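Local coordinates for protein ninB (Enterobacteria phage lambda, PDB 1PC6) that probably mediates phage genetic recombination as the Orf protein, a functional counterpart of the host RecFOR proteins in the initiation of exchange, at residues A[5-10]-A[40-45]; A[22-27]-A[32-37]; A[54-59]-A[114-119]; A[78-83]-A[109-114]. One frame throughout, in Å; residues are numbered along the deposited sequence.

Interaction 1 of 4, residues A[5-10]-A[40-45]; sequences TFEIRS and NRSLDQ
At the start of helix 43-59, Ser-42 OG accepts from Asp-44 N at 3.0 Å (146° at the hydrogen), and Glu-7 OE2 of strand 4-8 comes within 3.7 Å, too far for a bond. The carboxylate of Glu-7 is the strand's probe into this helix end. Its CG is anti to the backbone N (chi1 150°) and the chain runs out straight from there, which carries the acid across the gap. OE2 then accepts a weak bond from Leu-43 N, 3.4 Å long, and touches Leu-43 CB at the same distance. Glu-7 and Leu-43 reach past one another in opposite directions, like two fingers laid side by side. Leu-43 CD2 therefore returns along the glutamate stem to lie 3.8 Å from Glu-7 CB, and at 4.4 Å from Thr-5 CG2 it also skirts the next strand residue on this side. Since amide N-H groups gather at a helix N-terminus, the negative charge of Glu-7 is probably welcome here, although Asp-44 brings a second acid near. The strand itself pairs antiparallel with a strand of the second subunit. Across the first turn of the helix, Gln-45 OE1 receives a weak bond from Ser-42 N, with 2.8 Å between them. Serine capping forward and glutamine capping back are the two halves of a capping box, here approached from outside by a strand carboxylate.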
loop_
_atom_site.group_PDB
_atom_site.type_symbol
_atom_site.label_atom_id
_atom_site.label_comp_id
_atom_site.label_asym_id
_atom_site.label_seq_id
_atom_site.Cartn_x
_atom_site.Cartn_y
_atom_site.Cartn_z
ATOM N N THR A 5 9.827 6.470 12.182
ATOM C CA THR A 5 9.632 6.836 10.791
ATOM C C THR A 5 10.235 8.199 10.480
ATOM O O THR A 5 9.998 9.179 11.186
ATOM C CB THR A 5 8.140 6.842 10.425
ATOM O OG1 THR A 5 7.608 5.520 10.600
ATOM C CG2 THR A 5 7.945 7.287 8.972
ATOM N N PHE A 6 11.026 8.249 9.419
ATOM C CA PHE A 6 11.663 9.482 9.023
ATOM C C PHE A 6 11.362 9.796 7.582
ATOM O O PHE A 6 12.131 9.453 6.692
ATOM C CB PHE A 6 13.183 9.399 9.185
ATOM C CG PHE A 6 13.635 9.001 10.557
ATOM C CD1 PHE A 6 13.712 7.662 10.916
ATOM C CD2 PHE A 6 13.992 9.967 11.492
ATOM C CE1 PHE A 6 14.141 7.289 12.187
ATOM C CE2 PHE A 6 14.421 9.605 12.766
ATOM C CZ PHE A 6 14.496 8.264 13.112
ATOM N N GLU A 7 10.231 10.426 7.337
ATOM C CA GLU A 7 9.925 10.816 5.978
ATOM C C GLU A 7 10.977 11.877 5.663
ATOM O O GLU A 7 11.077 12.885 6.364
ATOM C CB GLU A 7 8.528 11.419 5.911
ATOM C CG GLU A 7 8.346 12.453 4.832
ATOM C CD GLU A 7 6.959 13.048 4.857
ATOM O OE1 GLU A 7 6.489 13.420 5.958
ATOM O OE2 GLU A 7 6.342 13.148 3.776
ATOM N N ILE A 8 11.783 11.643 4.635
ATOM C CA ILE A 8 12.813 12.605 4.281
ATOM C C ILE A 8 12.247 13.688 3.378
ATOM O O ILE A 8 11.902 13.442 2.218
ATOM C CB ILE A 8 13.994 11.928 3.588
ATOM C CG1 ILE A 8 14.614 10.905 4.537
ATOM C CG2 ILE A 8 15.024 12.965 3.192
ATOM C CD1 ILE A 8 15.720 10.106 3.922
ATOM N N ARG A 9 12.135 14.887 3.944
ATOM C CA ARG A 9 11.623 16.056 3.234
ATOM C C ARG A 9 12.771 17.066 3.076
ATOM O O ARG A 9 12.822 17.806 2.087
ATOM C CB ARG A 9 10.442 16.682 4.010
ATOM N N SER A 10 13.695 17.080 4.038
ATOM C CA SER A 10 14.837 17.992 3.991
ATOM C C SER A 10 16.100 17.303 4.504
ATOM O O SER A 10 16.020 16.389 5.326
ATOM C CB SER A 10 14.559 19.229 4.841
ATOM O OG SER A 10 14.464 18.874 6.203
ATOM N N ASN A 40 5.098 8.403 -3.976
ATOM C CA ASN A 40 4.544 9.285 -4.983
ATOM C C ASN A 40 3.665 10.321 -4.307
ATOM O O ASN A 40 3.745 11.512 -4.610
ATOM C CB ASN A 40 3.736 8.485 -6.001
ATOM C CG ASN A 40 4.600 7.521 -6.800
ATOM O OD1 ASN A 40 4.164 6.979 -7.821
ATOM N ND2 ASN A 40 5.827 7.299 -6.337
ATOM N N ARG A 41 2.826 9.868 -3.386
ATOM C CA ARG A 41 1.954 10.778 -2.661
ATOM C C ARG A 41 2.523 10.983 -1.254
ATOM O O ARG A 41 2.748 10.017 -0.527
ATOM C CB ARG A 41 0.540 10.203 -2.593
ATOM N N SER A 42 2.769 12.239 -0.887
ATOM C CA SER A 42 3.310 12.577 0.430
ATOM C C SER A 42 2.727 11.732 1.543
ATOM O O SER A 42 1.677 11.126 1.388
ATOM C CB SER A 42 3.038 14.039 0.754
ATOM O OG SER A 42 3.234 14.278 2.136
ATOM N N LEU A 43 3.410 11.715 2.681
ATOM C CA LEU A 43 2.976 10.947 3.846
ATOM C C LEU A 43 1.800 11.649 4.521
ATOM O O LEU A 43 0.904 11.013 5.084
ATOM C CB LEU A 43 4.131 10.831 4.843
ATOM C CG LEU A 43 4.007 9.849 5.999
ATOM C CD1 LEU A 43 4.103 8.441 5.452
ATOM C CD2 LEU A 43 5.110 10.096 7.008
ATOM N N ASP A 44 1.817 12.975 4.458
ATOM C CA ASP A 44 0.775 13.784 5.062
ATOM C C ASP A 44 -0.494 13.710 4.216
ATOM O O ASP A 44 -1.591 13.584 4.749
ATOM C CB ASP A 44 1.251 15.233 5.184
ATOM C CG ASP A 44 0.628 15.952 6.362
ATOM O OD1 ASP A 44 0.867 17.171 6.517
ATOM O OD2 ASP A 44 -0.095 15.289 7.137
ATOM N N GLN A 45 -0.338 13.790 2.899
ATOM C CA GLN A 45 -1.481 13.711 2.002
ATOM C C GLN A 45 -2.316 12.489 2.354
ATOM O O GLN A 45 -3.518 12.593 2.593
ATOM C CB GLN A 45 -1.032 13.567 0.552
ATOM C CG GLN A 45 -0.334 14.759 -0.043
ATOM C CD GLN A 45 -0.093 14.565 -1.529
ATOM O OE1 GLN A 45 0.609 13.638 -1.942
ATOM N NE2 GLN A 45 -0.686 15.430 -2.341
#

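Interaction 2 of 4, residues A[22-27]-A[32-37]; sequences QQILPD and IVVTIQ
Ile-24, Ile-32 and Val-34 account for nearly all the surface that residues 22-27 and 32-37 hide from each other, and each of them does so with apolar groups alone. Ile-24 sits in the loop that follows helix 11-22, its CB directed at the strand. Both of its branches are in use: CG2 meets Ile-32 CD1 at 3.3 Å, while CD1, at the end of the longer branch, lies 3.7 Å from Ile-32 CD1. The terminal methyl of Ile-32 thus lies against both arms of Ile-24, and the two side chains reach for each other tip to tip. Ile-32 achieves this although its CB does not aim straight at the loop; CG1 occupies the position between backbone N and carbonyl carbon (chi1 72°), and from there CD1 swings across.

The arrangement belongs to a helix-loop-strand connection: helix 11-22, a loop, then strand 32-38, with the loop's isoleucine packed on early residues of the strand it leads into. Val-34 points its CB at the loop and Ile-32, two residues earlier, brings its terminal methyl there, whereas Val-33 turns away and packs on Thr-5 of the second subunit. That subunit supplies an antiparallel partner strand, so the sheet continues through the dimer interface.

Val-34 receives the far end of Ile-24: its CG2 stands 3.6 Å from Ile-24 CD1, and the two side chains meet at a slant. Val-34 also packs on Ile-8 of the second subunit. Further along, Asp-27 bonds forward within the loop, OD2 to Thr-29 OG1.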
loop_
_atom_site.group_PDB
_atom_site.type_symbol
_atom_site.label_atom_id
_atom_site.label_comp_id
_atom_site.label_asym_id
_atom_site.label_seq_id
_atom_site.Cartn_x
_atom_site.Cartn_y
_atom_site.Cartn_z
ATOM N N GLN A 22 22.386 4.726 12.647
ATOM C CA GLN A 22 23.715 4.485 13.214
ATOM C C GLN A 22 23.576 4.099 14.683
ATOM O O GLN A 22 24.318 3.248 15.181
ATOM C CB GLN A 22 24.609 5.739 13.075
ATOM N N GLN A 23 22.616 4.718 15.366
ATOM C CA GLN A 23 22.377 4.450 16.782
ATOM C C GLN A 23 21.852 3.028 17.007
ATOM O O GLN A 23 21.503 2.652 18.126
ATOM C CB GLN A 23 21.392 5.483 17.355
ATOM N N ILE A 24 21.817 2.233 15.942
ATOM C CA ILE A 24 21.325 0.861 16.033
ATOM C C ILE A 24 22.388 -0.116 16.538
ATOM O O ILE A 24 23.577 0.016 16.243
ATOM C CB ILE A 24 20.782 0.373 14.651
ATOM C CG1 ILE A 24 19.588 1.235 14.226
ATOM C CG2 ILE A 24 20.353 -1.079 14.737
ATOM C CD1 ILE A 24 19.077 0.954 12.834
ATOM N N LEU A 25 21.942 -1.090 17.321
ATOM C CA LEU A 25 22.824 -2.112 17.862
ATOM C C LEU A 25 22.608 -3.384 17.057
ATOM O O LEU A 25 21.591 -4.057 17.215
ATOM C CB LEU A 25 22.488 -2.366 19.332
ATOM C CG LEU A 25 22.999 -3.641 20.016
ATOM C CD1 LEU A 25 24.514 -3.682 20.048
ATOM C CD2 LEU A 25 22.440 -3.687 21.430
ATOM N N PRO A 26 23.550 -3.721 16.164
ATOM C CA PRO A 26 23.358 -4.943 15.380
ATOM C C PRO A 26 23.061 -6.132 16.288
ATOM O O PRO A 26 23.414 -6.136 17.467
ATOM C CB PRO A 26 24.672 -5.075 14.620
ATOM C CG PRO A 26 25.040 -3.643 14.373
ATOM C CD PRO A 26 24.743 -2.985 15.713
ATOM N N ASP A 27 22.407 -7.141 15.732
ATOM C CA ASP A 27 22.029 -8.310 16.501
ATOM C C ASP A 27 21.643 -9.421 15.524
ATOM O O ASP A 27 20.618 -9.342 14.849
ATOM C CB ASP A 27 20.842 -7.933 17.408
ATOM C CG ASP A 27 20.374 -9.078 18.292
ATOM O OD1 ASP A 27 19.351 -8.904 18.997
ATOM O OD2 ASP A 27 21.022 -10.147 18.287
ATOM N N ILE A 32 16.879 -5.968 13.579
ATOM C CA ILE A 32 15.841 -4.973 13.324
ATOM C C ILE A 32 15.904 -4.528 11.864
ATOM O O ILE A 32 16.966 -4.549 11.230
ATOM C CB ILE A 32 15.943 -3.735 14.275
ATOM C CG1 ILE A 32 17.133 -2.860 13.913
ATOM C CG2 ILE A 32 16.062 -4.197 15.717
ATOM C CD1 ILE A 32 17.138 -1.559 14.672
ATOM N N VAL A 33 14.748 -4.133 11.343
ATOM C CA VAL A 33 14.611 -3.741 9.952
ATOM C C VAL A 33 14.581 -2.249 9.656
ATOM O O VAL A 33 13.778 -1.503 10.216
ATOM C CB VAL A 33 13.327 -4.390 9.351
ATOM C CG1 VAL A 33 12.983 -3.765 8.009
ATOM C CG2 VAL A 33 13.532 -5.885 9.185
ATOM N N VAL A 34 15.469 -1.828 8.761
ATOM C CA VAL A 34 15.535 -0.444 8.311
ATOM C C VAL A 34 15.053 -0.486 6.873
ATOM O O VAL A 34 15.802 -0.816 5.961
ATOM C CB VAL A 34 16.964 0.109 8.313
ATOM C CG1 VAL A 34 16.983 1.469 7.640
ATOM C CG2 VAL A 34 17.474 0.222 9.733
ATOM N N THR A 35 13.790 -0.160 6.670
ATOM C CA THR A 35 13.230 -0.202 5.338
ATOM C C THR A 35 13.024 1.178 4.735
ATOM O O THR A 35 12.339 2.028 5.303
ATOM C CB THR A 35 11.902 -0.993 5.360
ATOM O OG1 THR A 35 11.057 -0.560 4.286
ATOM C CG2 THR A 35 11.191 -0.813 6.705
ATOM N N ILE A 36 13.653 1.397 3.584
ATOM C CA ILE A 36 13.540 2.657 2.851
ATOM C C ILE A 36 12.417 2.461 1.825
ATOM O O ILE A 36 12.094 1.331 1.463
ATOM C CB ILE A 36 14.849 2.982 2.106
ATOM C CG1 ILE A 36 16.028 2.974 3.091
ATOM C CG2 ILE A 36 14.716 4.322 1.402
ATOM C CD1 ILE A 36 17.411 3.099 2.445
ATOM N N GLN A 37 11.813 3.540 1.346
ATOM C CA GLN A 37 10.742 3.361 0.386
ATOM C C GLN A 37 10.365 4.583 -0.445
ATOM O O GLN A 37 10.181 5.677 0.082
ATOM C CB GLN A 37 9.503 2.831 1.110
ATOM C CG GLN A 37 8.295 2.670 0.200
ATOM C CD GLN A 37 7.101 2.023 0.894
ATOM O OE1 GLN A 37 7.094 0.809 1.155
ATOM N NE2 GLN A 37 6.082 2.833 1.199
#

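Interaction 3 of 4, residues A[54-59]-A[114-119]; sequences GDVSRQ and ELIQAF
Val-56 CG1 meets the ring of Phe-119 at its edge, close to the ring plane, with CE2 as the nearest ring atom at 3.9 Å. The valine's other methyl, CG2, faces helix 106-122 one turn earlier and lies 4.4 Å from Ile-116 CG2. One branched residue of helix 43-59 thus spreads its two methyls over two residues three apart on the opposing helix. Phe-119 has CG anti to its backbone N (chi1 173°), which extends the ring toward Val-56, and the two side chains meet at about a right angle.

A second shell holds these groups in place. Phe-76 packs edge-to-face with Phe-119, and Trp-72, also of helix 69-80, touches both Phe-119 and Val-56; Leu-89 of the second subunit packs on Phe-119 as well. Within helix 43-59, the salt bridge from Arg-58 NH2 to Asp-55 OD2 (2.8 Å) is made away from the apolar seam, the nitrogen approaching on the anti side and 30° out of the carboxylate plane.

All three touching residues are buried and apolar. The helices are therefore joined here by hydrophobic burial and fit of shape, with no directional bond between their side chains.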
loop_
_atom_site.group_PDB
_atom_site.type_symbol
_atom_site.label_atom_id
_atom_site.label_comp_id
_atom_site.label_asym_id
_atom_site.label_seq_id
_atom_site.Cartn_x
_atom_site.Cartn_y
_atom_site.Cartn_z
ATOM N N GLY A 54 -12.480 7.315 5.421
ATOM C CA GLY A 54 -13.014 6.846 6.688
ATOM C C GLY A 54 -14.313 7.531 7.054
ATOM O O GLY A 54 -15.271 6.876 7.461
ATOM N N ASP A 55 -14.345 8.850 6.896
ATOM C CA ASP A 55 -15.526 9.647 7.210
ATOM C C ASP A 55 -16.692 9.221 6.353
ATOM O O ASP A 55 -17.781 8.963 6.861
ATOM C CB ASP A 55 -15.251 11.135 6.975
ATOM C CG ASP A 55 -14.333 11.730 8.021
ATOM O OD1 ASP A 55 -13.711 12.785 7.749
ATOM O OD2 ASP A 55 -14.244 11.139 9.117
ATOM N N VAL A 56 -16.470 9.163 5.050
ATOM C CA VAL A 56 -17.524 8.753 4.141
ATOM C C VAL A 56 -17.968 7.360 4.532
ATOM O O VAL A 56 -19.149 7.043 4.524
ATOM C CB VAL A 56 -17.024 8.720 2.695
ATOM C CG1 VAL A 56 -18.063 8.062 1.803
ATOM C CG2 VAL A 56 -16.728 10.127 2.222
ATOM N N SER A 57 -16.993 6.537 4.886
ATOM C CA SER A 57 -17.234 5.166 5.283
ATOM C C SER A 57 -18.232 5.138 6.407
ATOM O O SER A 57 -19.237 4.436 6.355
ATOM C CB SER A 57 -15.930 4.533 5.759
ATOM O OG SER A 57 -16.127 3.205 6.206
ATOM N N ARG A 58 -17.932 5.913 7.433
ATOM C CA ARG A 58 -18.779 5.996 8.610
ATOM C C ARG A 58 -20.112 6.698 8.390
ATOM O O ARG A 58 -21.133 6.299 8.948
ATOM C CB ARG A 58 -18.042 6.740 9.732
ATOM C CG ARG A 58 -17.065 5.912 10.551
ATOM C CD ARG A 58 -16.480 6.743 11.688
ATOM N NE ARG A 58 -15.609 7.809 11.189
ATOM C CZ ARG A 58 -14.407 7.606 10.646
ATOM N NH1 ARG A 58 -13.925 6.372 10.536
ATOM N NH2 ARG A 58 -13.689 8.634 10.200
ATOM N N GLN A 59 -20.109 7.737 7.569
ATOM C CA GLN A 59 -21.319 8.520 7.393
ATOM C C GLN A 59 -22.291 8.227 6.272
ATOM O O GLN A 59 -23.490 8.350 6.468
ATOM C CB GLN A 59 -20.935 10.001 7.366
ATOM C CG GLN A 59 -20.186 10.419 8.620
ATOM C CD GLN A 59 -19.763 11.867 8.608
ATOM O OE1 GLN A 59 -20.573 12.758 8.359
ATOM N NE2 GLN A 59 -18.490 12.115 8.893
ATOM N N GLU A 114 -10.428 15.559 -4.751
ATOM C CA GLU A 114 -11.465 16.540 -5.079
ATOM C C GLU A 114 -12.804 15.808 -5.184
ATOM O O GLU A 114 -13.829 16.255 -4.646
ATOM C CB GLU A 114 -11.125 17.252 -6.412
ATOM N N LEU A 115 -12.777 14.674 -5.876
ATOM C CA LEU A 115 -13.968 13.869 -6.038
ATOM C C LEU A 115 -14.499 13.497 -4.655
ATOM O O LEU A 115 -15.654 13.789 -4.318
ATOM C CB LEU A 115 -13.645 12.604 -6.819
ATOM C CG LEU A 115 -14.873 11.756 -7.134
ATOM C CD1 LEU A 115 -15.917 12.607 -7.817
ATOM C CD2 LEU A 115 -14.474 10.595 -8.013
ATOM N N ILE A 116 -13.648 12.857 -3.854
ATOM C CA ILE A 116 -14.035 12.454 -2.509
ATOM C C ILE A 116 -14.597 13.617 -1.689
ATOM O O ILE A 116 -15.624 13.479 -1.023
ATOM C CB ILE A 116 -12.851 11.862 -1.745
ATOM C CG1 ILE A 116 -12.147 10.811 -2.603
ATOM C CG2 ILE A 116 -13.350 11.251 -0.441
ATOM C CD1 ILE A 116 -10.968 10.177 -1.912
ATOM N N GLN A 117 -13.927 14.764 -1.740
ATOM C CA GLN A 117 -14.367 15.938 -0.987
ATOM C C GLN A 117 -15.702 16.453 -1.508
ATOM O O GLN A 117 -16.588 16.796 -0.726
ATOM C CB GLN A 117 -13.299 17.048 -1.057
ATOM N N ALA A 118 -15.843 16.500 -2.831
ATOM C CA ALA A 118 -17.076 16.966 -3.461
ATOM C C ALA A 118 -18.248 16.025 -3.140
ATOM O O ALA A 118 -19.347 16.470 -2.784
ATOM C CB ALA A 118 -16.875 17.065 -4.968
ATOM N N PHE A 119 -18.001 14.723 -3.264
ATOM C CA PHE A 119 -19.013 13.723 -2.977
ATOM C C PHE A 119 -19.501 13.839 -1.540
ATOM O O PHE A 119 -20.697 13.910 -1.289
ATOM C CB PHE A 119 -18.453 12.320 -3.186
ATOM C CG PHE A 119 -19.394 11.240 -2.760
ATOM C CD1 PHE A 119 -20.432 10.845 -3.580
ATOM C CD2 PHE A 119 -19.272 10.651 -1.518
ATOM C CE1 PHE A 119 -21.340 9.869 -3.163
ATOM C CE2 PHE A 119 -20.171 9.684 -1.097
ATOM C CZ PHE A 119 -21.207 9.291 -1.921
#

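Interaction 4 of 4, residues A[78-83]-A[109-114]; sequences AALKQQ and FAELLE
Leu-80, late in helix 69-80, directs its CB at helix 106-122, and everything this contact contains follows from where the side chain goes next. CG lies anti to the carbonyl carbon and beside the backbone N (chi1 -73°), which sends the fork of the leucine toward helix 106-122. The two methyls then find different surroundings, although chi2 (-25°) is near eclipsed, so the exact placing of CD1 and CD2 is uncertain. As modelled, CD1 runs out toward the exposed side, where Glu-111 OE1 is 4.4 Å away, a loose touch of a methyl on a carboxylate oxygen with no polar bond in it. CD2 goes inward and lies over the helix backbone, 4.1 Å from Leu-112 CA; at 4.3 Å it also meets Leu-112 CD1. Leu-115 of the same helix is a further neighbour of the side chain. Leu-112 shows its flank to CD2 and also touches Leu-49 of helix 43-59 and Thr-101 and Met-104 of the loop before its own helix.

Lys-81, the residue after Leu-80, adds a salt bridge to the same helix, NZ to Glu-108 OE1; farther along, Gln-83 OE1 accepts from Val-96 N of the second subunit. The contact is thus a largely apolar helix-to-helix packing of 69-80 on 106-122 through one leucine, just before the chain leaves the helices for the antiparallel hairpin of strands 84-87 and 94-97.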
loop_
_atom_site.group_PDB
_atom_site.type_symbol
_atom_site.label_atom_id
_atom_site.label_comp_id
_atom_site.label_asym_id
_atom_site.label_seq_id
_atom_site.Cartn_x
_atom_site.Cartn_y
_atom_site.Cartn_z
ATOM N N ALA A 78 -12.814 4.223 -9.316
ATOM C CA ALA A 78 -13.553 3.699 -10.455
ATOM C C ALA A 78 -14.219 4.819 -11.234
ATOM O O ALA A 78 -14.403 4.714 -12.439
ATOM C CB ALA A 78 -14.600 2.708 -9.986
ATOM N N ALA A 79 -14.582 5.889 -10.536
ATOM C CA ALA A 79 -15.243 7.044 -11.152
ATOM C C ALA A 79 -14.305 7.891 -12.023
ATOM O O ALA A 79 -14.757 8.684 -12.850
ATOM C CB ALA A 79 -15.882 7.919 -10.067
ATOM N N LEU A 80 -13.001 7.724 -11.833
ATOM C CA LEU A 80 -12.024 8.473 -12.606
ATOM C C LEU A 80 -11.399 7.632 -13.714
ATOM O O LEU A 80 -11.344 8.058 -14.875
ATOM C CB LEU A 80 -10.912 9.020 -11.698
ATOM C CG LEU A 80 -11.181 10.204 -10.751
ATOM C CD1 LEU A 80 -12.348 11.055 -11.297
ATOM C CD2 LEU A 80 -11.479 9.706 -9.340
ATOM N N LYS A 81 -10.934 6.438 -13.360
ATOM C CA LYS A 81 -10.307 5.564 -14.336
ATOM C C LYS A 81 -11.016 4.219 -14.380
ATOM O O LYS A 81 -11.237 3.597 -13.337
ATOM C CB LYS A 81 -8.834 5.375 -13.978
ATOM C CG LYS A 81 -8.285 6.446 -13.024
ATOM C CD LYS A 81 -6.827 6.841 -13.335
ATOM C CE LYS A 81 -5.875 5.641 -13.310
ATOM N NZ LYS A 81 -4.602 5.890 -14.065
ATOM N N GLN A 82 -11.373 3.783 -15.589
ATOM C CA GLN A 82 -12.060 2.505 -15.793
ATOM C C GLN A 82 -11.289 1.353 -15.203
ATOM O O GLN A 82 -10.079 1.264 -15.372
ATOM C CB GLN A 82 -12.248 2.206 -17.273
ATOM C CG GLN A 82 -13.062 3.221 -18.029
ATOM C CD GLN A 82 -13.779 2.589 -19.205
ATOM O OE1 GLN A 82 -13.180 1.821 -19.962
ATOM N NE2 GLN A 82 -15.068 2.905 -19.366
ATOM N N GLN A 83 -11.995 0.459 -14.530
ATOM C CA GLN A 83 -11.350 -0.695 -13.928
ATOM C C GLN A 83 -10.909 -1.643 -15.028
ATOM O O GLN A 83 -11.657 -1.847 -15.976
ATOM C CB GLN A 83 -12.328 -1.413 -13.006
ATOM C CG GLN A 83 -12.751 -0.597 -11.813
ATOM C CD GLN A 83 -13.447 -1.440 -10.777
ATOM O OE1 GLN A 83 -14.519 -1.987 -11.028
ATOM N NE2 GLN A 83 -12.838 -1.561 -9.605
ATOM N N PHE A 109 -4.284 11.991 -8.669
ATOM C CA PHE A 109 -4.435 11.854 -7.230
ATOM C C PHE A 109 -5.103 13.109 -6.668
ATOM O O PHE A 109 -5.973 13.030 -5.797
ATOM C CB PHE A 109 -3.069 11.645 -6.588
ATOM C CG PHE A 109 -3.123 11.448 -5.110
ATOM C CD1 PHE A 109 -3.504 12.492 -4.267
ATOM C CD2 PHE A 109 -2.791 10.218 -4.551
ATOM C CE1 PHE A 109 -3.552 12.311 -2.886
ATOM C CE2 PHE A 109 -2.835 10.025 -3.167
ATOM C CZ PHE A 109 -3.216 11.071 -2.334
ATOM N N ALA A 110 -4.686 14.267 -7.170
ATOM C CA ALA A 110 -5.266 15.527 -6.738
ATOM C C ALA A 110 -6.778 15.490 -7.030
ATOM O O ALA A 110 -7.593 15.895 -6.193
ATOM C CB ALA A 110 -4.599 16.680 -7.478
ATOM N N GLU A 111 -7.141 14.985 -8.213
ATOM C CA GLU A 111 -8.544 14.874 -8.628
ATOM C C GLU A 111 -9.351 13.917 -7.767
ATOM O O GLU A 111 -10.531 14.153 -7.506
ATOM C CB GLU A 111 -8.639 14.419 -10.082
ATOM C CG GLU A 111 -8.567 15.549 -11.077
ATOM C CD GLU A 111 -8.756 15.081 -12.504
ATOM O OE1 GLU A 111 -9.617 14.205 -12.727
ATOM O OE2 GLU A 111 -8.052 15.598 -13.403
ATOM N N LEU A 112 -8.710 12.831 -7.344
ATOM C CA LEU A 112 -9.352 11.828 -6.509
ATOM C C LEU A 112 -9.833 12.480 -5.234
ATOM O O LEU A 112 -10.979 12.298 -4.823
ATOM C CB LEU A 112 -8.363 10.712 -6.174
ATOM C CG LEU A 112 -8.747 9.753 -5.042
ATOM C CD1 LEU A 112 -10.176 9.270 -5.231
ATOM C CD2 LEU A 112 -7.772 8.588 -5.012
ATOM N N LEU A 113 -8.943 13.243 -4.614
ATOM C CA LEU A 113 -9.255 13.943 -3.374
ATOM C C LEU A 113 -10.387 14.947 -3.569
ATOM O O LEU A 113 -11.198 15.171 -2.664
ATOM C CB LEU A 113 -8.006 14.668 -2.846
ATOM C CG LEU A 113 -6.915 13.872 -2.116
ATOM C CD1 LEU A 113 -5.747 14.778 -1.821
ATOM C CD2 LEU A 113 -7.456 13.302 -0.815
ATOM N N GLU A 114 -10.428 15.559 -4.751
ATOM C CA GLU A 114 -11.465 16.540 -5.079
ATOM C C GLU A 114 -12.804 15.808 -5.184
ATOM O O GLU A 114 -13.829 16.255 -4.646
ATOM C CB GLU A 114 -11.125 17.252 -6.412
#

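How the interactions relate
Interactions 1 and 2 lie on one side of the chain's centre and interaction 3 on the opposite side. The centres of interactions 1 and 2 are 19 Å apart, and interaction 2 is nested inside the loop that interaction 1 closes; both border the sheet continued by the second subunit. Interactions 3 and 4, 13 Å apart between centres, share helix 106-122 and join directly where Leu-115 CD2 touches Leu-80 CD2 at 3.4 Å. Helix 43-59 runs from interaction 1 to interaction 3, 23 Å away between centres. Arg-41 CB packs on Phe-109 CE2 at 3.4 Å, which brings interaction 1 against interaction 4.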